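PDB 4MFZ: Dbv8 protein from Nonomuraea, which probably transfers long aliphatic acyl groups, such as decanoyl, from acyl-CoA to an amine of a glycopeptide antibiotic precursor, as a GNAT-type N-acyltransferase. Local coordinates for residues A[197-202]-A[227-232]; A[210-215]-A[249-254]; A[278-283]-A[334-339]. One frame throughout, in Å; residues are numbered along the deposited sequence.

Contact 1 (A[197-202]-A[227-232]); sequences GRLQYN and DIYYDS
The backbones of strand 199-202 and helix 227-232 run 29° apart with their axes 9.6 Å from each other, closest in CA terms where Arg-198 faces Ile-228. Ser-232 is the residue the strand segment covers most. Its OG stands opposite the backbone N (chi1 -179°), directed at the strand, and accepts a hydrogen bond from Tyr-201 OH at 2.8 Å, the OG lying at the edge of the Tyr-201 ring, in its plane. The same OG is also bonded to the carbonyl O of Leu-196, so this hydroxyl ties the helix to two neighbouring strands at once. Leu-199 lies against the same oxygen, CB to Ser-232 OG 3.4 Å, and reaches on with CD1 to Tyr-229 CD2 at 3.8 Å. Arg-198 uses its aliphatic part: CG comes within 3.6 Å of Ile-228 CD1, and CD follows closely. The bend at chi2 (66°) then carries the guanidinium away from the helix to the carbonyls of Pro-218 and Gly-222, beside the bound decanoyl-CoA. A water bridges the backbones, accepting from Arg-198 N at 3.0 Å and donating to Ile-228 O at 2.7 Å. This helix connects strands 211-216 and 251-256 of the GNAT-like domain. It packs on the sheet here where strand 199-205 leaves its tight turn from strand 193-196, while Leu-215 of strand 211-216 lies against Leu-199 and Leu-224 touches both Leu-199 and Tyr-229.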
loop_
_atom_site.group_PDB
_atom_site.type_symbol
_atom_site.label_atom_id
_atom_site.label_comp_id
_atom_site.label_asym_id
_atom_site.label_seq_id
_atom_site.Cartn_x
_atom_site.Cartn_y
_atom_site.Cartn_z
ATOM N N GLY A 197 -15.815 -1.043 -1.198
ATOM C CA GLY A 197 -16.242 -2.099 -0.278
ATOM C C GLY A 197 -15.022 -2.835 0.230
ATOM O O GLY A 197 -14.099 -2.199 0.756
ATOM N N ARG A 198 -14.961 -4.148 0.002
ATOM C CA ARG A 198 -13.873 -4.975 0.540
ATOM C C ARG A 198 -12.569 -4.945 -0.267
ATOM O O ARG A 198 -11.540 -5.381 0.243
ATOM C CB ARG A 198 -14.329 -6.428 0.685
ATOM C CG ARG A 198 -13.356 -7.409 1.378
ATOM C CD ARG A 198 -13.102 -7.097 2.868
ATOM N NE ARG A 198 -12.094 -7.970 3.516
ATOM C CZ ARG A 198 -10.784 -7.937 3.243
ATOM N NH1 ARG A 198 -10.304 -7.065 2.351
ATOM N NH2 ARG A 198 -9.930 -8.737 3.886
ATOM N N LEU A 199 -12.622 -4.502 -1.522
ATOM C CA LEU A 199 -11.481 -4.682 -2.416
ATOM C C LEU A 199 -10.908 -3.352 -2.862
ATOM O O LEU A 199 -11.632 -2.347 -2.890
ATOM C CB LEU A 199 -11.893 -5.514 -3.659
ATOM C CG LEU A 199 -12.590 -6.867 -3.465
ATOM C CD1 LEU A 199 -12.776 -7.581 -4.810
ATOM C CD2 LEU A 199 -11.841 -7.807 -2.543
ATOM N N GLN A 200 -9.624 -3.365 -3.230
ATOM C CA GLN A 200 -8.929 -2.172 -3.760
ATOM C C GLN A 200 -8.551 -2.355 -5.249
ATOM O O GLN A 200 -8.237 -3.452 -5.697
ATOM C CB GLN A 200 -7.642 -1.873 -2.977
ATOM C CG GLN A 200 -7.796 -1.290 -1.565
ATOM C CD GLN A 200 -6.470 -1.275 -0.805
ATOM O OE1 GLN A 200 -5.579 -2.079 -1.080
ATOM N NE2 GLN A 200 -6.342 -0.381 0.168
ATOM N N TYR A 201 -8.591 -1.276 -6.012
ATOM C CA TYR A 201 -8.304 -1.363 -7.434
ATOM C C TYR A 201 -7.344 -0.240 -7.754
ATOM O O TYR A 201 -7.590 0.898 -7.350
ATOM C CB TYR A 201 -9.582 -1.152 -8.247
ATOM C CG TYR A 201 -10.672 -2.131 -7.913
ATOM C CD1 TYR A 201 -11.602 -1.851 -6.898
ATOM C CD2 TYR A 201 -10.768 -3.351 -8.598
ATOM C CE1 TYR A 201 -12.592 -2.776 -6.570
ATOM C CE2 TYR A 201 -11.766 -4.271 -8.285
ATOM C CZ TYR A 201 -12.673 -3.978 -7.278
ATOM O OH TYR A 201 -13.647 -4.908 -6.979
ATOM N N ASN A 202 -6.267 -0.543 -8.474
ATOM C CA ASN A 202 -5.421 0.532 -8.969
ATOM C C ASN A 202 -5.442 0.646 -10.494
ATOM O O ASN A 202 -5.498 -0.342 -11.200
ATOM C CB ASN A 202 -4.002 0.460 -8.425
ATOM C CG ASN A 202 -3.233 -0.706 -8.959
ATOM O OD1 ASN A 202 -3.531 -1.862 -8.628
ATOM N ND2 ASN A 202 -2.198 -0.420 -9.756
ATOM N N ASP A 227 -20.411 -12.668 -0.850
ATOM C CA ASP A 227 -21.287 -11.506 -1.005
ATOM C C ASP A 227 -20.491 -10.191 -1.021
ATOM O O ASP A 227 -20.806 -9.272 -1.766
ATOM C CB ASP A 227 -22.359 -11.435 0.123
ATOM C CG ASP A 227 -23.581 -12.275 -0.168
ATOM O OD1 ASP A 227 -23.680 -12.873 -1.263
ATOM O OD2 ASP A 227 -24.483 -12.332 0.710
ATOM N N ILE A 228 -19.488 -10.087 -0.163
ATOM C CA ILE A 228 -18.722 -8.853 -0.153
ATOM C C ILE A 228 -17.736 -8.811 -1.328
ATOM O O ILE A 228 -17.487 -7.744 -1.857
ATOM C CB ILE A 228 -18.057 -8.546 1.221
ATOM C CG1 ILE A 228 -16.817 -9.428 1.432
ATOM C CG2 ILE A 228 -19.107 -8.628 2.338
ATOM C CD1 ILE A 228 -16.140 -9.271 2.776
ATOM N N TYR A 229 -17.216 -9.964 -1.742
ATOM C CA TYR A 229 -16.359 -10.023 -2.927
ATOM C C TYR A 229 -17.108 -9.582 -4.197
ATOM O O TYR A 229 -16.632 -8.705 -4.928
ATOM C CB TYR A 229 -15.704 -11.415 -3.092
ATOM C CG TYR A 229 -14.929 -11.622 -4.408
ATOM C CD1 TYR A 229 -15.560 -12.145 -5.522
ATOM C CD2 TYR A 229 -13.573 -11.302 -4.520
ATOM C CE1 TYR A 229 -14.876 -12.350 -6.718
ATOM C CE2 TYR A 229 -12.877 -11.511 -5.697
ATOM C CZ TYR A 229 -13.531 -12.027 -6.814
ATOM O OH TYR A 229 -12.857 -12.248 -8.026
ATOM N N TYR A 230 -18.277 -10.187 -4.455
ATOM C CA TYR A 230 -19.014 -9.879 -5.678
ATOM C C TYR A 230 -19.649 -8.518 -5.680
ATOM O O TYR A 230 -19.741 -7.864 -6.733
ATOM C CB TYR A 230 -20.062 -10.950 -6.014
ATOM C CG TYR A 230 -19.439 -12.222 -6.475
ATOM C CD1 TYR A 230 -18.718 -12.273 -7.682
ATOM C CD2 TYR A 230 -19.541 -13.376 -5.712
ATOM C CE1 TYR A 230 -18.143 -13.465 -8.116
ATOM C CE2 TYR A 230 -18.970 -14.569 -6.135
ATOM C CZ TYR A 230 -18.275 -14.614 -7.342
ATOM O OH TYR A 230 -17.678 -15.811 -7.752
ATOM N N ASP A 231 -20.077 -8.061 -4.505
ATOM C CA ASP A 231 -20.626 -6.719 -4.463
ATOM C C ASP A 231 -19.571 -5.662 -4.902
ATOM O O ASP A 231 -19.901 -4.719 -5.623
ATOM C CB ASP A 231 -21.197 -6.384 -3.087
ATOM C CG ASP A 231 -22.002 -5.099 -3.122
ATOM O OD1 ASP A 231 -23.172 -5.152 -3.566
ATOM O OD2 ASP A 231 -21.447 -4.037 -2.738
ATOM N N SER A 232 -18.326 -5.830 -4.452
ATOM C CA SER A 232 -17.226 -4.963 -4.880
ATOM C C SER A 232 -16.923 -5.139 -6.373
ATOM O O SER A 232 -16.888 -4.166 -7.106
ATOM C CB SER A 232 -15.945 -5.237 -4.089
ATOM O OG SER A 232 -14.922 -4.331 -4.544
HETATM O O HOH W 1 -17.668 -5.216 -0.843
#

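Contact 2 (A[210-215]-A[249-254]); sequences TPVLGL and ARAATG. With MFK (decanoyl-CoA), chain B.
Leu-213 and Ala-252 put their side chains on one face of this parallel pair, and Val-212 and Thr-253 meet on the opposite face, where Gly-214 adds no side chain. On its flanks, strand 199-205 bonds to segment 210-215 and strand 330-337 to segment 249-254. Ala-249, just before the strand, points its CB at the backbone of Val-212 and lies with that CB 4.0 Å from Leu-213 CG; Ala-252 CB sits beside Leu-213 CB and Leu-215 CB. On the second face, Val-212 CG2 meets Thr-253 CG2 at 3.5 Å, the two side chains crossing at about a right angle; Val-212 brings this methyl there because CG2 stands opposite its own backbone N.

Three parallel-strand hydrogen bonds join the backbones. Leu-213 N donates to Ala-251 O, Thr-253 N to Leu-213 O (2.9 Å), and Leu-215 N to Thr-253 O (3.0 Å), the last nearly straight at 172°. After that the strands part: their axes differ by 42°, and the CA atoms of Leu-215 and Gly-254 are already 5.7 Å apart. This is the V-shaped splay between the two central parallel strands that marks the GNAT fold. Decanoyl-CoA lies at its mouth, with Leu-215 O 3.4 Å from CBZ of the acyl chain and Gly-254 CA 3.9 Å from CAK. A water bridges the strands here, taking Leu-215 O (2.7 Å) and sharing Thr-253 O with Leu-215 N, while the acyl chain makes only van der Waals contact with the pair. Gly-254, having no side chain to run into CBZ, lets that chain lie against the strand.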
loop_
_atom_site.group_PDB
_atom_site.type_symbol
_atom_site.label_atom_id
_atom_site.label_comp_id
_atom_site.label_asym_id
_atom_site.label_seq_id
_atom_site.Cartn_x
_atom_site.Cartn_y
_atom_site.Cartn_z
ATOM N N THR A 210 -1.956 -1.392 -22.693
ATOM C CA THR A 210 -3.412 -1.379 -22.565
ATOM C C THR A 210 -3.849 -1.232 -21.094
ATOM O O THR A 210 -3.300 -1.889 -20.217
ATOM C CB THR A 210 -4.070 -2.617 -23.197
ATOM O OG1 THR A 210 -3.505 -3.794 -22.620
ATOM C CG2 THR A 210 -3.853 -2.636 -24.731
ATOM N N PRO A 211 -4.835 -0.366 -20.835
ATOM C CA PRO A 211 -5.311 -0.127 -19.466
ATOM C C PRO A 211 -5.752 -1.424 -18.759
ATOM O O PRO A 211 -6.339 -2.318 -19.390
ATOM C CB PRO A 211 -6.495 0.822 -19.665
ATOM C CG PRO A 211 -6.882 0.688 -21.118
ATOM C CD PRO A 211 -5.593 0.414 -21.834
ATOM N N VAL A 212 -5.436 -1.543 -17.468
ATOM C CA VAL A 212 -5.860 -2.701 -16.663
ATOM C C VAL A 212 -6.104 -2.267 -15.202
ATOM O O VAL A 212 -5.544 -1.258 -14.760
ATOM C CB VAL A 212 -4.834 -3.871 -16.780
ATOM C CG1 VAL A 212 -3.489 -3.562 -16.118
ATOM C CG2 VAL A 212 -5.415 -5.170 -16.247
ATOM N N LEU A 213 -6.942 -2.999 -14.464
ATOM C CA LEU A 213 -7.125 -2.725 -13.040
ATOM C C LEU A 213 -6.280 -3.679 -12.219
ATOM O O LEU A 213 -6.429 -4.889 -12.352
ATOM C CB LEU A 213 -8.592 -2.867 -12.608
ATOM C CG LEU A 213 -9.677 -1.883 -13.070
ATOM C CD1 LEU A 213 -10.941 -2.187 -12.283
ATOM C CD2 LEU A 213 -9.277 -0.425 -12.898
ATOM N N GLY A 214 -5.386 -3.163 -11.384
ATOM C CA GLY A 214 -4.688 -4.032 -10.443
ATOM C C GLY A 214 -5.661 -4.269 -9.295
ATOM O O GLY A 214 -6.232 -3.318 -8.785
ATOM N N LEU A 215 -5.898 -5.524 -8.929
ATOM C CA LEU A 215 -6.844 -5.832 -7.859
ATOM C C LEU A 215 -6.045 -6.261 -6.650
ATOM O O LEU A 215 -5.126 -7.044 -6.802
ATOM C CB LEU A 215 -7.855 -6.923 -8.291
ATOM C CG LEU A 215 -9.060 -7.176 -7.365
ATOM C CD1 LEU A 215 -10.338 -7.474 -8.127
ATOM C CD2 LEU A 215 -8.755 -8.290 -6.375
ATOM N N ALA A 249 -10.357 0.314 -18.564
ATOM C CA ALA A 249 -9.948 -1.079 -18.354
ATOM C C ALA A 249 -11.136 -2.057 -18.465
ATOM O O ALA A 249 -12.239 -1.749 -18.045
ATOM C CB ALA A 249 -9.233 -1.230 -17.016
ATOM N N ARG A 250 -10.893 -3.229 -19.046
ATOM C CA ARG A 250 -11.908 -4.281 -19.115
ATOM C C ARG A 250 -11.517 -5.519 -18.319
ATOM O O ARG A 250 -12.388 -6.305 -17.941
ATOM C CB ARG A 250 -12.226 -4.663 -20.571
ATOM C CG ARG A 250 -12.656 -3.496 -21.469
ATOM C CD ARG A 250 -13.835 -2.693 -20.911
ATOM N NE ARG A 250 -15.191 -2.967 -21.435
ATOM C CZ ARG A 250 -15.550 -3.891 -22.340
ATOM N NH1 ARG A 250 -14.673 -4.726 -22.893
ATOM N NH2 ARG A 250 -16.828 -3.988 -22.695
ATOM N N ALA A 251 -10.216 -5.691 -18.079
ATOM C CA ALA A 251 -9.705 -6.789 -17.249
ATOM C C ALA A 251 -9.124 -6.340 -15.878
ATOM O O ALA A 251 -8.845 -5.150 -15.637
ATOM C CB ALA A 251 -8.695 -7.650 -18.038
ATOM N N ALA A 252 -8.952 -7.294 -14.981
ATOM C CA ALA A 252 -8.222 -7.045 -13.735
ATOM C C ALA A 252 -7.119 -8.094 -13.585
ATOM O O ALA A 252 -7.265 -9.218 -14.060
ATOM C CB ALA A 252 -9.176 -7.045 -12.535
ATOM N N THR A 253 -6.008 -7.718 -12.953
ATOM C CA THR A 253 -4.870 -8.608 -12.770
ATOM C C THR A 253 -4.425 -8.648 -11.308
ATOM O O THR A 253 -4.677 -7.709 -10.517
ATOM C CB THR A 253 -3.645 -8.183 -13.624
ATOM O OG1 THR A 253 -3.238 -6.878 -13.248
ATOM C CG2 THR A 253 -3.950 -8.170 -15.108
ATOM N N GLY A 254 -3.752 -9.738 -10.952
ATOM C CA GLY A 254 -3.186 -9.881 -9.631
ATOM C C GLY A 254 -2.257 -11.059 -9.625
ATOM O O GLY A 254 -2.439 -12.021 -10.386
HETATM C CCG MFK B . -10.060 -15.381 -3.847
HETATM C CCF MFK B . -10.271 -14.873 -5.272
HETATM C CCE MFK B . -9.374 -13.679 -5.516
HETATM C CCD MFK B . -7.995 -14.183 -5.860
HETATM C CCC MFK B . -7.274 -13.092 -6.627
HETATM C CCB MFK B . -6.080 -12.611 -5.838
HETATM C CCA MFK B . -5.210 -11.798 -6.780
HETATM C CBZ MFK B . -5.209 -10.358 -6.293
HETATM C CAK MFK B . -3.827 -9.999 -5.781
HETATM C CAJ MFK B . -3.897 -9.669 -4.283
HETATM O OAL MFK B . -4.882 -9.120 -3.778
HETATM S SAI MFK B . -2.451 -10.119 -3.402
HETATM C CAH MFK B . -2.889 -9.688 -1.665
HETATM C CAG MFK B . -3.891 -10.672 -1.050
HETATM N NAF MFK B . -4.219 -10.158 0.290
HETATM C CAE MFK B . -3.993 -10.855 1.419
HETATM O OAM MFK B . -3.542 -11.998 1.445
HETATM C CAD MFK B . -4.393 -10.128 2.720
HETATM C CAC MFK B . -4.321 -11.102 3.912
HETATM N NAB MFK B . -5.184 -12.279 3.682
HETATM C CAA MFK B . -6.409 -12.297 4.226
HETATM O OAO MFK B . -6.854 -11.363 4.911
HETATM C CAN MFK B . -7.245 -13.565 3.998
HETATM O OAU MFK B . -6.425 -14.637 3.479
HETATM C CAP MFK B . -8.479 -13.331 3.099
HETATM C CAR MFK B . -8.033 -12.780 1.753
HETATM C CAS MFK B . -9.477 -12.350 3.707
HETATM C CAQ MFK B . -9.187 -14.665 2.878
HETATM O OAT MFK B . -9.572 -15.161 4.142
HETATM P PAV MFK B . -10.879 -16.082 4.350
HETATM O OAX MFK B . -12.068 -15.462 3.745
HETATM O OAW MFK B . -10.928 -16.478 5.788
HETATM O OAY MFK B . -10.389 -17.317 3.440
HETATM P PAZ MFK B . -10.936 -18.826 3.463
HETATM O OBA MFK B . -10.419 -19.469 2.118
HETATM O OBB MFK B . -12.405 -18.936 3.579
HETATM O "O5'" MFK B . -10.040 -19.589 4.562
HETATM C "C5'" MFK B . -10.164 -20.963 4.851
HETATM C "C4'" MFK B . -9.212 -21.273 6.011
HETATM O "O4'" MFK B . -7.902 -20.586 5.945
HETATM C "C3'" MFK B . -9.793 -20.819 7.329
HETATM O "O3'" MFK B . -9.302 -21.705 8.335
HETATM P PBV MFK B . -10.342 -22.280 9.438
HETATM O OBW MFK B . -10.600 -21.009 10.348
HETATM O OBY MFK B . -9.477 -23.396 10.242
HETATM O OBX MFK B . -11.636 -22.731 8.931
HETATM C "C2'" MFK B . -9.176 -19.425 7.465
HETATM O "O2'" MFK B . -9.188 -18.922 8.787
HETATM C "C1'" MFK B . -7.758 -19.671 7.043
HETATM N N9 MFK B . -7.111 -18.417 6.575
HETATM C C8 MFK B . -7.326 -17.800 5.408
HETATM N N7 MFK B . -6.539 -16.715 5.368
HETATM C C5 MFK B . -5.797 -16.696 6.487
HETATM C C4 MFK B . -6.162 -17.751 7.224
HETATM N N3 MFK B . -5.553 -18.009 8.391
HETATM C C2 MFK B . -4.545 -17.121 9.026
HETATM N N1 MFK B . -4.236 -15.995 8.123
HETATM C C6 MFK B . -4.850 -15.850 6.940
HETATM N N6 MFK B . -4.522 -14.818 6.164
HETATM O O HOH W 2 -2.877 -6.473 -8.267
#

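Contact 3 (A[278-283]-A[334-339]); sequences RGWTLL and GRIELP. With MFK (decanoyl-CoA), chain B.
Thr-281 and Arg-335 form an antiparallel hydrogen-bonded pair. Thr-281 N donates to Arg-335 O at 2.9 Å in the carbonyl plane, almost straight at 176°, and Arg-335 N returns the bond to Thr-281 O at 3.0 Å, somewhat tilted. One residue on, Leu-282 and Gly-334 make the non-hydrogen-bonded pair, their CA atoms 4.4 Å apart. Outside this ladder the indole of Trp-280 is layered between protein and ligand: its CG stands opposite the carbonyl carbon (chi1 -77°), turning the ring against Gly-334 and Ile-336. Over one face Ile-336 CG1 makes a CH-pi contact, 3.7 Å from the centroid of the five-membered ring, and Ile-336 CD1 reaches Trp-280 CZ2. On the opposite face lies the decanoyl chain, whose CCC approaches Trp-280 CE2 to 3.4 Å. Gly-334 meets the indole edge, its lack of a side chain letting the ring lie close to the backbone. On the other face of the sheet Arg-335 crosses Leu-283 at about a right angle, Arg-335 CD 3.8 Å from Leu-283 CD2. Strand 281-289 is one of the two outer strands of the sheet; strand 330-337 lies between it and strand 251-256, and Ile-336 also packs on Leu-233 of helix 226-243.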
loop_
_atom_site.group_PDB
_atom_site.type_symbol
_atom_site.label_atom_id
_atom_site.label_comp_id
_atom_site.label_asym_id
_atom_site.label_seq_id
_atom_site.Cartn_x
_atom_site.Cartn_y
_atom_site.Cartn_z
ATOM N N ARG A 278 -11.898 -19.560 -8.664
ATOM C CA ARG A 278 -12.388 -20.220 -9.898
ATOM C C ARG A 278 -12.819 -19.203 -10.969
ATOM O O ARG A 278 -12.944 -19.546 -12.141
ATOM C CB ARG A 278 -13.569 -21.161 -9.613
ATOM C CG ARG A 278 -13.228 -22.313 -8.711
ATOM C CD ARG A 278 -14.481 -23.120 -8.388
ATOM N NE ARG A 278 -14.117 -24.275 -7.577
ATOM C CZ ARG A 278 -14.689 -24.626 -6.436
ATOM N NH1 ARG A 278 -15.716 -23.949 -5.944
ATOM N NH2 ARG A 278 -14.236 -25.688 -5.790
ATOM N N GLY A 279 -13.041 -17.947 -10.570
ATOM C CA GLY A 279 -13.455 -16.914 -11.511
ATOM C C GLY A 279 -12.259 -16.300 -12.208
ATOM O O GLY A 279 -12.404 -15.430 -13.065
ATOM N N TRP A 280 -11.071 -16.729 -11.803
ATOM C CA TRP A 280 -9.813 -16.178 -12.308
ATOM C C TRP A 280 -9.187 -17.114 -13.291
ATOM O O TRP A 280 -9.252 -18.316 -13.124
ATOM C CB TRP A 280 -8.865 -15.943 -11.138
ATOM C CG TRP A 280 -9.206 -14.702 -10.352
ATOM C CD1 TRP A 280 -10.320 -14.479 -9.527
ATOM C CD2 TRP A 280 -8.446 -13.448 -10.320
ATOM N NE1 TRP A 280 -10.289 -13.214 -9.002
ATOM C CE2 TRP A 280 -9.184 -12.545 -9.429
ATOM C CE3 TRP A 280 -7.257 -13.009 -10.906
ATOM C CZ2 TRP A 280 -8.741 -11.259 -9.161
ATOM C CZ3 TRP A 280 -6.816 -11.713 -10.624
ATOM C CH2 TRP A 280 -7.544 -10.855 -9.774
ATOM N N THR A 281 -8.548 -16.575 -14.324
ATOM C CA THR A 281 -7.795 -17.425 -15.236
ATOM C C THR A 281 -6.285 -17.323 -14.998
ATOM O O THR A 281 -5.738 -16.237 -14.987
ATOM C CB THR A 281 -8.145 -17.160 -16.715
ATOM O OG1 THR A 281 -6.939 -17.223 -17.480
ATOM C CG2 THR A 281 -8.801 -15.818 -16.939
ATOM N N LEU A 282 -5.619 -18.456 -14.773
ATOM C CA LEU A 282 -4.192 -18.452 -14.442
ATOM C C LEU A 282 -3.315 -18.226 -15.672
ATOM O O LEU A 282 -3.476 -18.891 -16.682
ATOM C CB LEU A 282 -3.798 -19.751 -13.706
ATOM C CG LEU A 282 -4.527 -20.008 -12.364
ATOM C CD1 LEU A 282 -4.076 -21.301 -11.707
ATOM C CD2 LEU A 282 -4.369 -18.847 -11.388
ATOM N N LEU A 283 -2.407 -17.260 -15.603
ATOM C CA LEU A 283 -1.419 -17.093 -16.660
ATOM C C LEU A 283 -0.350 -18.192 -16.528
ATOM O O LEU A 283 0.094 -18.513 -15.414
ATOM C CB LEU A 283 -0.792 -15.689 -16.610
ATOM C CG LEU A 283 -1.720 -14.455 -16.704
ATOM C CD1 LEU A 283 -0.990 -13.193 -16.253
ATOM C CD2 LEU A 283 -2.329 -14.254 -18.090
ATOM N N GLY A 334 -2.771 -13.992 -12.332
ATOM C CA GLY A 334 -4.070 -14.336 -12.889
ATOM C C GLY A 334 -4.745 -13.105 -13.464
ATOM O O GLY A 334 -4.285 -12.001 -13.212
ATOM N N ARG A 335 -5.825 -13.307 -14.222
ATOM C CA ARG A 335 -6.683 -12.206 -14.690
ATOM C C ARG A 335 -8.170 -12.555 -14.577
ATOM O O ARG A 335 -8.540 -13.714 -14.678
ATOM C CB ARG A 335 -6.459 -11.885 -16.172
ATOM C CG ARG A 335 -5.057 -11.556 -16.637
ATOM C CD ARG A 335 -5.042 -11.546 -18.168
ATOM N NE ARG A 335 -5.886 -12.632 -18.694
ATOM C CZ ARG A 335 -6.862 -12.503 -19.592
ATOM N NH1 ARG A 335 -7.129 -11.323 -20.142
ATOM N NH2 ARG A 335 -7.558 -13.572 -19.956
ATOM N N ILE A 336 -8.998 -11.524 -14.434
ATOM C CA ILE A 336 -10.424 -11.545 -14.796
ATOM C C ILE A 336 -10.681 -10.732 -16.110
ATOM O O ILE A 336 -9.946 -9.804 -16.350
ATOM C CB ILE A 336 -11.240 -10.837 -13.680
ATOM C CG1 ILE A 336 -10.994 -11.439 -12.301
ATOM C CG2 ILE A 336 -12.719 -10.896 -13.985
ATOM C CD1 ILE A 336 -11.455 -10.525 -11.176
ATOM N N GLU A 337 -11.744 -11.040 -16.904
ATOM C CA GLU A 337 -12.547 -9.995 -17.704
ATOM C C GLU A 337 -13.954 -9.461 -17.116
ATOM O O GLU A 337 -14.944 -10.211 -17.008
ATOM C CB GLU A 337 -12.701 -10.372 -19.157
ATOM C CG GLU A 337 -13.989 -9.781 -19.752
ATOM C CD GLU A 337 -13.779 -9.007 -21.050
ATOM O OE1 GLU A 337 -13.250 -9.608 -22.007
ATOM O OE2 GLU A 337 -14.157 -7.798 -21.124
ATOM N N LEU A 338 -14.030 -8.162 -16.782
ATOM C CA LEU A 338 -14.905 -7.669 -15.691
ATOM C C LEU A 338 -16.411 -7.603 -15.924
ATOM O O LEU A 338 -16.845 -7.257 -17.025
ATOM C CB LEU A 338 -14.446 -6.301 -15.176
ATOM C CG LEU A 338 -13.087 -6.234 -14.504
ATOM C CD1 LEU A 338 -12.566 -4.808 -14.578
ATOM C CD2 LEU A 338 -13.196 -6.722 -13.072
ATOM N N PRO A 339 -17.202 -7.895 -14.857
ATOM C CA PRO A 339 -18.666 -7.937 -14.977
ATOM C C PRO A 339 -19.251 -6.543 -15.081
ATOM O O PRO A 339 -18.905 -5.586 -14.357
ATOM C CB PRO A 339 -19.120 -8.627 -13.670
ATOM C CG PRO A 339 -18.044 -8.314 -12.689
ATOM C CD PRO A 339 -16.754 -8.223 -13.484
ATOM O OXT PRO A 339 -20.101 -6.334 -15.935
HETATM C CCG MFK B . -10.060 -15.381 -3.847
HETATM C CCF MFK B . -10.271 -14.873 -5.272
HETATM C CCE MFK B . -9.374 -13.679 -5.516
HETATM C CCD MFK B . -7.995 -14.183 -5.860
HETATM C CCC MFK B . -7.274 -13.092 -6.627
HETATM C CCB MFK B . -6.080 -12.611 -5.838
HETATM C CCA MFK B . -5.210 -11.798 -6.780
HETATM C CBZ MFK B . -5.209 -10.358 -6.293
HETATM C CAK MFK B . -3.827 -9.999 -5.781
HETATM C CAJ MFK B . -3.897 -9.669 -4.283
HETATM O OAL MFK B . -4.882 -9.120 -3.778
HETATM S SAI MFK B . -2.451 -10.119 -3.402
HETATM C CAH MFK B . -2.889 -9.688 -1.665
HETATM C CAG MFK B . -3.891 -10.672 -1.050
HETATM N NAF MFK B . -4.219 -10.158 0.290
HETATM C CAE MFK B . -3.993 -10.855 1.419
HETATM O OAM MFK B . -3.542 -11.998 1.445
HETATM C CAD MFK B . -4.393 -10.128 2.720
HETATM C CAC MFK B . -4.321 -11.102 3.912
HETATM N NAB MFK B . -5.184 -12.279 3.682
HETATM C CAA MFK B . -6.409 -12.297 4.226
HETATM O OAO MFK B . -6.854 -11.363 4.911
HETATM C CAN MFK B . -7.245 -13.565 3.998
HETATM O OAU MFK B . -6.425 -14.637 3.479
HETATM C CAP MFK B . -8.479 -13.331 3.099
HETATM C CAR MFK B . -8.033 -12.780 1.753
HETATM C CAS MFK B . -9.477 -12.350 3.707
HETATM C CAQ MFK B . -9.187 -14.665 2.878
HETATM O OAT MFK B . -9.572 -15.161 4.142
HETATM P PAV MFK B . -10.879 -16.082 4.350
HETATM O OAX MFK B . -12.068 -15.462 3.745
HETATM O OAW MFK B . -10.928 -16.478 5.788
HETATM O OAY MFK B . -10.389 -17.317 3.440
HETATM P PAZ MFK B . -10.936 -18.826 3.463
HETATM O OBA MFK B . -10.419 -19.469 2.118
HETATM O OBB MFK B . -12.405 -18.936 3.579
HETATM O "O5'" MFK B . -10.040 -19.589 4.562
HETATM C "C5'" MFK B . -10.164 -20.963 4.851
HETATM C "C4'" MFK B . -9.212 -21.273 6.011
HETATM O "O4'" MFK B . -7.902 -20.586 5.945
HETATM C "C3'" MFK B . -9.793 -20.819 7.329
HETATM O "O3'" MFK B . -9.302 -21.705 8.335
HETATM P PBV MFK B . -10.342 -22.280 9.438
HETATM O OBW MFK B . -10.600 -21.009 10.348
HETATM O OBY MFK B . -9.477 -23.396 10.242
HETATM O OBX MFK B . -11.636 -22.731 8.931
HETATM C "C2'" MFK B . -9.176 -19.425 7.465
HETATM O "O2'" MFK B . -9.188 -18.922 8.787
HETATM C "C1'" MFK B . -7.758 -19.671 7.043
HETATM N N9 MFK B . -7.111 -18.417 6.575
HETATM C C8 MFK B . -7.326 -17.800 5.408
HETATM N N7 MFK B . -6.539 -16.715 5.368
HETATM C C5 MFK B . -5.797 -16.696 6.487
HETATM C C4 MFK B . -6.162 -17.751 7.224
HETATM N N3 MFK B . -5.553 -18.009 8.391
HETATM C C2 MFK B . -4.545 -17.121 9.026
HETATM N N1 MFK B . -4.236 -15.995 8.123
HETATM C C6 MFK B . -4.850 -15.850 6.940
HETATM N N6 MFK B . -4.522 -14.818 6.164
#

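How the contacts relate
All three contacts reach one mixed sheet: contacts 2 and 3 pair strands, contact 1 packs a helix on it. The centres of contacts 1 and 2 lie about 14 Å apart. The centres of contacts 2 and 3 lie about 10 Å apart. Strand pairing carries the order outward: Asn-202 N lies 2.8 Å from Gly-214 O between contacts 1 and 2, while Gly-254 O lies 2.8 Å from Gly-334 N between contacts 2 and 3, both probable hydrogen bonds. Contacts 1 and 3 meet through side chains, Tyr-229 OH lying 2.9 Å from Trp-280 NE1, a probable hydrogen bond that probably helps hold the indole against the acyl chain. Arg-198, Leu-215, Gly-254 and Trp-280 bring every contact to the decanoyl-CoA pocket.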